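Long-range contact in betaine aldehyde dehydrogenase (Staphylococcus aureus subsp. aureus COL, PDB 4QTO), which probably oxidises betaine aldehyde to glycine betaine with NAD as the hydride acceptor: residues 316-330 / 420-434. Sequence-based numbering, arbitrary orientation. Where two conformers were deposited one is given.
Sequences GSRILVQNSIKDKFE and VTVEGFETEQEAIQL
The ring of Phe-425 is covered on both faces: CA of Gln-322 sits over its centre on one, a CH-pi contact 3.8 Å from the centroid, and the methyl of Ala-431 covers the opposite one. At its rim, near the ring plane, Phe-425 CE2 comes 3.4 Å from Leu-320 O. Phe-289 packs against the ring edge-to-face. With chi1 at 66°, between backbone N and carbonyl carbon, the ring lies against the backbone of strand 318-322 at Gln-322.

The guanidinium of Arg-318 is likewise engaged on face and edge. Its plane is only 8° from that of the Glu-423 carboxylate; Arg-318 NE reaches Glu-423 OE2 at 2.7 Å and Arg-318 NH2 reaches Glu-423 OE1 at 3.0 Å, both on syn lone pairs, a side-on, two-nitrogen salt bridge. The carbonyl of Leu-434 lies over one face, while Thr-406 OG1 and the main-chain O of Asp-437 accept from NH2 and NH1, so this buried charge is well satisfied. A water, donating to Glu-423 OE2 and Ile-319 O and accepting from Thr-421 OG1, links the carboxylate to both strands.

At the strand ends Gln-322 NE2 donates to Glu-426 O at 3.1 Å, from above the carbonyl plane, its OE1 being held by Asp-290 N. Asn-323 ND2 gives a nearly straight bond (174°) to the anti side of Glu-426 OE1, and Asn-323 OD1 lies against the bare CA of Gly-424. On the face opposite Phe-425 and Arg-318, Val-321 CG1 meets Val-422 CG1 at 3.7 Å.

Neighbouring parallel strands are thus joined by side chains on each face and by a backbone ladder, here running from Thr-421 N–Ser-317 O to Asn-323 N–Phe-425 O. Strands 318-322 and 419-425 lead into helices 323-337 and 428-436, packed on opposite faces of the sheet: a three-layer alpha/beta/alpha arrangement, consistent with the Rossmann-like catalytic domain of aldehyde dehydrogenases.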
ATOM      1  N   GLY A 316       4.304 -30.077 -13.770  1.00 12.01           N
ATOM      2  CA  GLY A 316       5.132 -29.735 -14.902  1.00 11.58           C
ATOM      3  C   GLY A 316       4.961 -30.779 -15.961  1.00 11.20           C
ATOM      4  O   GLY A 316       5.894 -31.548 -16.252  1.00 12.65           O
ATOM      5  N   SER A 317       3.781 -30.799 -16.576  1.00 10.69           N
ATOM      6  CA  SER A 317       3.531 -31.819 -17.568  1.00 12.32           C
ATOM      7  C   SER A 317       4.110 -31.535 -18.945  1.00 12.40           C
ATOM      8  O   SER A 317       4.191 -32.466 -19.759  1.00 13.38           O
ATOM      9  CB  SER A 317       2.027 -32.016 -17.748  1.00 14.70           C
ATOM     10  OG  SER A 317       1.429 -30.884 -18.328  1.00 16.11           O
ATOM     11  N   ARG A 318       4.486 -30.284 -19.222  1.00 10.85           N
ATOM     12  CA  ARG A 318       4.967 -29.905 -20.532  1.00 11.55           C
ATOM     13  C   ARG A 318       6.439 -29.516 -20.462  1.00 11.72           C
ATOM     14  O   ARG A 318       6.775 -28.363 -20.186  1.00 10.94           O
ATOM     15  CB  ARG A 318       4.141 -28.786 -21.130  1.00 11.96           C
ATOM     16  CG  ARG A 318       4.500 -28.488 -22.564  1.00 12.23           C
ATOM     17  CD  ARG A 318       3.697 -27.349 -23.146  1.00 13.41           C
ATOM     18  NE  ARG A 318       4.002 -27.218 -24.564  1.00 13.83           N
ATOM     19  CZ  ARG A 318       3.357 -26.391 -25.378  1.00 15.31           C
ATOM     20  NH1 ARG A 318       2.408 -25.602 -24.900  1.00 14.26           N
ATOM     21  NH2 ARG A 318       3.657 -26.353 -26.672  1.00 16.65           N
ATOM     22  N   ILE A 319       7.310 -30.482 -20.730  1.00 10.69           N
ATOM     23  CA  ILE A 319       8.746 -30.194 -20.653  1.00 10.08           C
ATOM     24  C   ILE A 319       9.195 -29.645 -21.998  1.00 10.94           C
ATOM     25  O   ILE A 319       8.885 -30.208 -23.065  1.00 10.90           O
ATOM     26  CB  ILE A 319       9.572 -31.411 -20.263  1.00 10.82           C
ATOM     27  CG1 ILE A 319       9.167 -31.910 -18.863  1.00 11.38           C
ATOM     28  CG2 ILE A 319      11.063 -31.075 -20.348  1.00 11.81           C
ATOM     29  CD1 ILE A 319       9.658 -33.272 -18.499  1.00 12.64           C
ATOM     30  N   LEU A 320       9.887 -28.515 -21.962  1.00 10.36           N
ATOM     31  CA  LEU A 320      10.444 -27.847 -23.138  1.00 10.60           C
ATOM     32  C   LEU A 320      11.943 -27.822 -22.903  1.00 10.50           C
ATOM     33  O   LEU A 320      12.419 -27.169 -21.978  1.00 10.65           O
ATOM     34  CB  LEU A 320       9.903 -26.442 -23.302  1.00 11.75           C
ATOM     35  CG  LEU A 320       8.439 -26.343 -23.642  1.00 14.70           C
ATOM     36  CD1 LEU A 320       7.839 -24.980 -23.434  1.00 15.77           C
ATOM     37  CD2 LEU A 320       8.273 -26.750 -25.076  1.00 19.43           C
ATOM     38  N   VAL A 321      12.700 -28.568 -23.715  1.00 10.01           N
ATOM     39  CA  VAL A 321      14.149 -28.719 -23.488  1.00  9.95           C
ATOM     40  C   VAL A 321      14.918 -28.265 -24.724  1.00  9.97           C
ATOM     41  O   VAL A 321      14.519 -28.513 -25.881  1.00 10.23           O
ATOM     42  CB  VAL A 321      14.510 -30.175 -23.085  1.00 10.24           C
ATOM     43  CG1 VAL A 321      14.128 -31.167 -24.161  1.00 11.64           C
ATOM     44  CG2 VAL A 321      15.992 -30.291 -22.748  1.00 10.99           C
ATOM     45  N   GLN A 322      16.007 -27.563 -24.509  1.00  9.49           N
ATOM     46  CA  GLN A 322      16.766 -27.038 -25.626  1.00 10.12           C
ATOM     47  C   GLN A 322      17.251 -28.182 -26.536  1.00 10.61           C
ATOM     48  O   GLN A 322      17.728 -29.188 -26.034  1.00 10.18           O
ATOM     49  CB  GLN A 322      17.892 -26.107 -25.128  1.00 11.14           C
ATOM     50  CG  GLN A 322      18.443 -25.248 -26.234  1.00 12.16           C
ATOM     51  CD  GLN A 322      19.074 -23.967 -25.712  1.00 14.16           C
ATOM     52  OE1 GLN A 322      19.520 -23.861 -24.561  1.00 11.49           O
ATOM     53  NE2 GLN A 322      19.045 -22.938 -26.548  1.00 18.71           N
ATOM     54  N   ASN A 323      17.113 -27.996 -27.861  1.00 11.18           N
ATOM     55  CA  ASN A 323      17.453 -29.045 -28.806  1.00 11.61           C
ATOM     56  C   ASN A 323      18.824 -29.638 -28.602  1.00 12.02           C
ATOM     57  O   ASN A 323      19.021 -30.864 -28.768  1.00 12.20           O
ATOM     58  CB  ASN A 323      17.316 -28.554 -30.254  1.00 13.41           C
ATOM     59  CG  ASN A 323      15.869 -28.396 -30.682  1.00 14.28           C
ATOM     60  OD1 ASN A 323      14.988 -29.157 -30.252  1.00 16.60           O
ATOM     61  ND2 ASN A 323      15.616 -27.430 -31.556  1.00 16.75           N
ATOM     62  N   SER A 324      19.787 -28.792 -28.271  1.00 11.27           N
ATOM     63  CA  SER A 324      21.153 -29.230 -28.069  1.00 11.45           C
ATOM     64  C   SER A 324      21.357 -30.304 -27.010  1.00 11.25           C
ATOM     65  O   SER A 324      22.304 -31.100 -27.100  1.00 10.97           O
ATOM     66  CB  SER A 324      22.030 -27.999 -27.761  1.00 12.36           C
ATOM     67  OG  SER A 324      21.487 -27.298 -26.659  1.00 12.51           O
ATOM     68  N   ILE A 325      20.496 -30.322 -25.989  1.00 10.48           N
ATOM     69  CA  ILE A 325      20.570 -31.317 -24.919  1.00 10.74           C
ATOM     70  C   ILE A 325      19.349 -32.229 -24.838  1.00 11.45           C
ATOM     71  O   ILE A 325      19.219 -32.993 -23.880  1.00 11.46           O
ATOM     72  CB  ILE A 325      20.829 -30.692 -23.541  1.00 10.43           C
ATOM     73  CG1 ILE A 325      19.746 -29.694 -23.106  1.00 10.49           C
ATOM     74  CG2 ILE A 325      22.208 -30.040 -23.525  1.00 10.72           C
ATOM     75  CD1 ILE A 325      19.627 -29.501 -21.604  1.00 10.29           C
ATOM     76  N   LYS A 326      18.478 -32.155 -25.838  1.00 12.47           N
ATOM     77  CA  LYS A 326      17.240 -32.920 -25.785  1.00 12.85           C
ATOM     78  C   LYS A 326      17.466 -34.418 -25.693  1.00 13.06           C
ATOM     79  O   LYS A 326      16.836 -35.078 -24.881  1.00 12.15           O
ATOM     80  CB  LYS A 326      16.380 -32.563 -26.994  1.00 14.97           C
ATOM     81  CG  LYS A 326      15.078 -33.308 -27.067  1.00 17.97           C
ATOM     82  CD  LYS A 326      14.280 -32.721 -28.213  1.00 22.88           C
ATOM     83  CE  LYS A 326      12.993 -33.443 -28.447  1.00 29.59           C
ATOM     84  NZ  LYS A 326      13.254 -34.770 -29.057  1.00 32.19           N
ATOM     85  N   ASP A 327      18.367 -34.967 -26.505  1.00 13.56           N
ATOM     86  CA  ASP A 327      18.633 -36.407 -26.444  1.00 14.95           C
ATOM     87  C   ASP A 327      19.220 -36.845 -25.081  1.00 14.14           C
ATOM     88  O   ASP A 327      18.792 -37.830 -24.502  1.00 14.06           O
ATOM     89  CB  ASP A 327      19.508 -36.825 -27.602  1.00 17.94           C
ATOM     90  CG  ASP A 327      18.821 -36.661 -28.935  1.00 23.65           C
ATOM     91  OD1 ASP A 327      17.566 -36.664 -28.982  1.00 27.89           O
ATOM     92  OD2 ASP A 327      19.517 -36.609 -29.958  1.00 35.74           O
ATOM     93  N   LYS A 328      20.200 -36.088 -24.580  0.50 12.90           N
ATOM     94  CA  LYS A 328      20.818 -36.342 -23.275  0.50 12.71           C
ATOM     95  C   LYS A 328      19.745 -36.300 -22.179  0.50 12.25           C
ATOM     96  O   LYS A 328      19.678 -37.167 -21.282  0.50 12.56           O
ATOM     97  CB  LYS A 328      21.857 -35.228 -23.023  0.50 12.12           C
ATOM     98  CG  LYS A 328      22.606 -35.276 -21.714  0.50 12.21           C
ATOM     99  CD  LYS A 328      23.426 -34.028 -21.482  0.50 11.32           C
ATOM    100  CE  LYS A 328      24.191 -34.133 -20.182  0.50 11.61           C
ATOM    101  NZ  LYS A 328      25.047 -32.941 -19.925  0.50 11.94           N
ATOM    102  N   PHE A 329      18.905 -35.273 -22.246  1.00 12.60           N
ATOM    103  CA  PHE A 329      17.840 -35.097 -21.268  1.00 11.85           C
ATOM    104  C   PHE A 329      16.802 -36.237 -21.298  1.00 12.35           C
ATOM    105  O   PHE A 329      16.467 -36.809 -20.239  1.00 12.52           O
ATOM    106  CB  PHE A 329      17.147 -33.767 -21.435  1.00 12.43           C
ATOM    107  CG  PHE A 329      15.986 -33.602 -20.492  1.00 11.11           C
ATOM    108  CD1 PHE A 329      16.200 -33.219 -19.170  1.00 11.89           C
ATOM    109  CD2 PHE A 329      14.703 -33.908 -20.915  1.00 11.99           C
ATOM    110  CE1 PHE A 329      15.149 -33.143 -18.281  1.00 11.79           C
ATOM    111  CE2 PHE A 329      13.633 -33.792 -20.035  1.00 12.63           C
ATOM    112  CZ  PHE A 329      13.868 -33.401 -18.729  1.00 12.16           C
ATOM    113  N   GLU A 330      16.313 -36.573 -22.482  1.00 12.62           N
ATOM    114  CA  GLU A 330      15.314 -37.636 -22.588  1.00 14.49           C
ATOM    115  C   GLU A 330      15.866 -38.943 -22.036  1.00 15.69           C
ATOM    116  O   GLU A 330      15.194 -39.641 -21.273  1.00 14.40           O
ATOM    117  CB  GLU A 330      14.836 -37.840 -24.031  1.00 15.57           C
ATOM    118  CG  GLU A 330      13.964 -36.718 -24.537  1.00 17.30           C
ATOM    119  CD  GLU A 330      13.540 -36.855 -25.988  1.00 20.19           C
ATOM    120  OE1 GLU A 330      13.884 -37.868 -26.636  1.00 22.19           O
ATOM    121  OE2 GLU A 330      12.868 -35.936 -26.473  1.00 22.96           O
ATOM    122  N   VAL A 420       4.290 -36.837 -18.602  1.00 12.21           N
ATOM    123  CA  VAL A 420       4.907 -35.620 -19.141  1.00 12.88           C
ATOM    124  C   VAL A 420       5.148 -35.801 -20.629  1.00 13.05           C
ATOM    125  O   VAL A 420       5.318 -36.920 -21.108  1.00 12.95           O
ATOM    126  CB  VAL A 420       6.251 -35.263 -18.464  1.00 12.84           C
ATOM    127  CG1 VAL A 420       6.077 -35.177 -16.949  1.00 13.63           C
ATOM    128  CG2 VAL A 420       7.351 -36.256 -18.789  1.00 13.05           C
ATOM    129  N   THR A 421       5.118 -34.688 -21.365  1.00 12.39           N
ATOM    130  CA  THR A 421       5.503 -34.658 -22.777  1.00 13.46           C
ATOM    131  C   THR A 421       6.831 -33.907 -22.841  1.00 13.16           C
ATOM    132  O   THR A 421       7.117 -33.083 -21.955  1.00 11.91           O
ATOM    133  CB  THR A 421       4.486 -33.916 -23.684  1.00 14.04           C
ATOM    134  OG1 THR A 421       4.215 -32.600 -23.160  1.00 13.98           O
ATOM    135  CG2 THR A 421       3.199 -34.685 -23.783  1.00 16.50           C
ATOM    136  N   VAL A 422       7.617 -34.169 -23.868  1.00 12.57           N
ATOM    137  CA  VAL A 422       8.890 -33.507 -24.073  1.00 12.76           C
ATOM    138  C   VAL A 422       8.930 -32.931 -25.488  1.00 13.39           C
ATOM    139  O   VAL A 422       8.780 -33.684 -26.470  1.00 15.32           O
ATOM    140  CB  VAL A 422      10.101 -34.462 -23.873  1.00 13.66           C
ATOM    141  CG1 VAL A 422      11.410 -33.687 -23.973  1.00 14.01           C
ATOM    142  CG2 VAL A 422      10.036 -35.148 -22.498  1.00 14.17           C
ATOM    143  N   GLU A 423       9.176 -31.632 -25.591  1.00 12.31           N
ATOM    144  CA  GLU A 423       9.312 -30.935 -26.864  1.00 13.05           C
ATOM    145  C   GLU A 423      10.644 -30.241 -26.857  1.00 13.53           C
ATOM    146  O   GLU A 423      11.092 -29.772 -25.797  1.00 11.60           O
ATOM    147  CB  GLU A 423       8.265 -29.828 -27.027  1.00 13.63           C
ATOM    148  CG  GLU A 423       6.848 -30.299 -27.311  1.00 14.89           C
ATOM    149  CD  GLU A 423       5.849 -29.206 -26.970  1.00 16.18           C
ATOM    150  OE1 GLU A 423       5.486 -28.403 -27.848  1.00 17.23           O
ATOM    151  OE2 GLU A 423       5.554 -29.074 -25.761  1.00 14.64           O
ATOM    152  N   GLY A 424      11.248 -30.112 -28.027  1.00 12.06           N
ATOM    153  CA  GLY A 424      12.499 -29.382 -28.122  1.00 12.77           C
ATOM    154  C   GLY A 424      12.285 -27.943 -28.573  1.00 13.78           C
ATOM    155  O   GLY A 424      11.266 -27.623 -29.217  1.00 15.19           O
ATOM    156  N   PHE A 425      13.234 -27.068 -28.241  1.00 12.95           N
ATOM    157  CA  PHE A 425      13.222 -25.688 -28.736  1.00 12.19           C
ATOM    158  C   PHE A 425      14.647 -25.290 -29.116  1.00 13.17           C
ATOM    159  O   PHE A 425      15.618 -25.768 -28.520  1.00 12.15           O
ATOM    160  CB  PHE A 425      12.637 -24.694 -27.758  1.00 12.21           C
ATOM    161  CG  PHE A 425      13.436 -24.506 -26.498  1.00 11.51           C
ATOM    162  CD1 PHE A 425      14.499 -23.602 -26.473  1.00 11.50           C
ATOM    163  CD2 PHE A 425      13.134 -25.208 -25.344  1.00 11.49           C
ATOM    164  CE1 PHE A 425      15.234 -23.412 -25.312  1.00 10.79           C
ATOM    165  CE2 PHE A 425      13.850 -25.009 -24.182  1.00 10.67           C
ATOM    166  CZ  PHE A 425      14.901 -24.110 -24.169  1.00 10.19           C
ATOM    167  N   GLU A 426      14.785 -24.396 -30.084  1.00 13.40           N
ATOM    168  CA  GLU A 426      16.112 -24.017 -30.548  1.00 15.65           C
ATOM    169  C   GLU A 426      16.675 -22.819 -29.791  1.00 16.48           C
ATOM    170  O   GLU A 426      17.840 -22.814 -29.380  1.00 19.36           O
ATOM    171  CB  GLU A 426      16.063 -23.716 -32.045  1.00 17.24           C
ATOM    172  CG  GLU A 426      17.400 -23.462 -32.689  1.00 21.17           C
ATOM    173  CD  GLU A 426      18.335 -24.677 -32.653  1.00 25.28           C
ATOM    174  OE1 GLU A 426      17.860 -25.844 -32.633  1.00 23.69           O
ATOM    175  OE2 GLU A 426      19.552 -24.430 -32.679  1.00 36.00           O
ATOM    176  N   THR A 427      15.848 -21.795 -29.635  1.00 15.85           N
ATOM    177  CA  THR A 427      16.232 -20.539 -29.054  1.00 15.47           C
ATOM    178  C   THR A 427      15.351 -20.119 -27.876  1.00 15.84           C
ATOM    179  O   THR A 427      14.260 -20.621 -27.673  1.00 14.09           O
ATOM    180  CB  THR A 427      16.050 -19.414 -30.119  1.00 16.29           C
ATOM    181  OG1 THR A 427      14.661 -19.298 -30.483  1.00 15.10           O
ATOM    182  CG2 THR A 427      16.883 -19.678 -31.398  1.00 17.78           C
ATOM    183  N   GLU A 428      15.827 -19.126 -27.151  1.00 16.43           N
ATOM    184  CA  GLU A 428      15.060 -18.527 -26.074  1.00 15.08           C
ATOM    185  C   GLU A 428      13.680 -18.045 -26.583  1.00 14.34           C
ATOM    186  O   GLU A 428      12.650 -18.257 -25.939  1.00 13.65           O
ATOM    187  CB  GLU A 428      15.915 -17.388 -25.554  1.00 17.62           C
ATOM    188  CG  GLU A 428      15.333 -16.531 -24.508  1.00 19.04           C
ATOM    189  CD  GLU A 428      16.280 -15.373 -24.146  1.00 17.95           C
ATOM    190  OE1 GLU A 428      17.516 -15.510 -24.298  1.00 16.64           O
ATOM    191  OE2 GLU A 428      15.749 -14.359 -23.653  1.00 18.93           O
ATOM    192  N   GLN A 429      13.670 -17.415 -27.761  1.00 14.90           N
ATOM    193  CA  GLN A 429      12.426 -16.924 -28.357  1.00 16.76           C
ATOM    194  C   GLN A 429      11.442 -18.051 -28.647  1.00 14.83           C
ATOM    195  O   GLN A 429      10.242 -17.929 -28.380  1.00 14.69           O
ATOM    196  CB  GLN A 429      12.726 -16.117 -29.634  1.00 21.94           C
ATOM    197  CG  GLN A 429      13.500 -14.816 -29.388  1.00 30.04           C
ATOM    198  CD  GLN A 429      14.986 -14.957 -28.994  1.00 36.31           C
ATOM    199  OE1 GLN A 429      15.678 -15.979 -29.249  1.00 27.13           O
ATOM    200  NE2 GLN A 429      15.507 -13.872 -28.396  1.00 44.94           N
ATOM    201  N   GLU A 430      11.949 -19.162 -29.170  1.00 14.84           N
ATOM    202  CA  GLU A 430      11.090 -20.328 -29.450  1.00 14.64           C
ATOM    203  C   GLU A 430      10.555 -20.959 -28.149  1.00 12.65           C
ATOM    204  O   GLU A 430       9.394 -21.359 -28.080  1.00 12.46           O
ATOM    205  CB  GLU A 430      11.809 -21.377 -30.291  1.00 16.52           C
ATOM    206  CG  GLU A 430      10.835 -22.463 -30.721  1.00 19.68           C
ATOM    207  CD  GLU A 430      11.408 -23.532 -31.645  1.00 22.37           C
ATOM    208  OE1 GLU A 430      12.636 -23.750 -31.695  1.00 19.93           O
ATOM    209  OE2 GLU A 430      10.586 -24.159 -32.325  1.00 27.81           O
ATOM    210  N   ALA A 431      11.380 -21.014 -27.107  1.00 11.45           N
ATOM    211  CA  ALA A 431      10.945 -21.545 -25.795  1.00 11.38           C
ATOM    212  C   ALA A 431       9.729 -20.759 -25.285  1.00 11.41           C
ATOM    213  O   ALA A 431       8.737 -21.323 -24.828  1.00 11.93           O
ATOM    214  CB  ALA A 431      12.070 -21.484 -24.767  1.00 11.95           C
ATOM    215  N   ILE A 432       9.842 -19.435 -25.343  1.00 12.17           N
ATOM    216  CA  ILE A 432       8.754 -18.564 -24.916  1.00 12.57           C
ATOM    217  C   ILE A 432       7.488 -18.763 -25.779  1.00 13.62           C
ATOM    218  O   ILE A 432       6.369 -18.874 -25.246  1.00 13.29           O
ATOM    219  CB  ILE A 432       9.198 -17.085 -24.965  1.00 12.40           C
ATOM    220  CG1 ILE A 432      10.293 -16.838 -23.907  1.00 12.59           C
ATOM    221  CG2 ILE A 432       7.995 -16.185 -24.778  1.00 13.40           C
ATOM    222  CD1 ILE A 432      11.073 -15.567 -24.167  1.00 13.12           C
ATOM    223  N   GLN A 433       7.667 -18.809 -27.099  0.50 14.27           N
ATOM    224  CA  GLN A 433       6.530 -18.983 -28.017  0.50 16.37           C
ATOM    225  C   GLN A 433       5.789 -20.293 -27.753  0.50 14.37           C
ATOM    226  O   GLN A 433       4.564 -20.317 -27.670  0.50 14.95           O
ATOM    227  CB  GLN A 433       6.988 -18.912 -29.465  0.50 20.62           C
ATOM    228  CG  GLN A 433       7.419 -17.533 -29.911  0.50 24.91           C
ATOM    229  CD  GLN A 433       7.975 -17.505 -31.320  0.50 33.05           C
ATOM    230  OE1 GLN A 433       7.911 -18.500 -32.055  0.50 36.16           O
ATOM    231  NE2 GLN A 433       8.533 -16.355 -31.707  0.50 34.14           N
ATOM    232  N   LEU A 434       6.534 -21.386 -27.592  1.00 13.25           N
ATOM    233  CA  LEU A 434       5.926 -22.686 -27.311  1.00 12.96           C
ATOM    234  C   LEU A 434       5.259 -22.716 -25.945  1.00 13.03           C
ATOM    235  O   LEU A 434       4.133 -23.172 -25.791  1.00 13.11           O
ATOM    236  CB  LEU A 434       6.969 -23.799 -27.395  1.00 13.29           C
ATOM    237  CG  LEU A 434       7.455 -24.112 -28.799  1.00 16.61           C
ATOM    238  CD1 LEU A 434       8.594 -25.110 -28.713  1.00 18.00           C
ATOM    239  CD2 LEU A 434       6.310 -24.683 -29.633  1.00 19.34           C
TER
HETATM  240  O   HOH W   1       1.978 -32.286 -21.647  1.00 20.42           O
HETATM  241  O   HOH W   2       6.215 -31.022 -23.962  1.00 14.15           O
HETATM  242  O   HOH W   3      13.095 -26.275 -32.746  1.00 28.02           O
HETATM  243  O   HOH W   4      19.671 -25.779 -29.381  1.00 19.00           O
HETATM  244  O   HOH W   5      10.593 -35.470 -27.663  1.00 22.64           O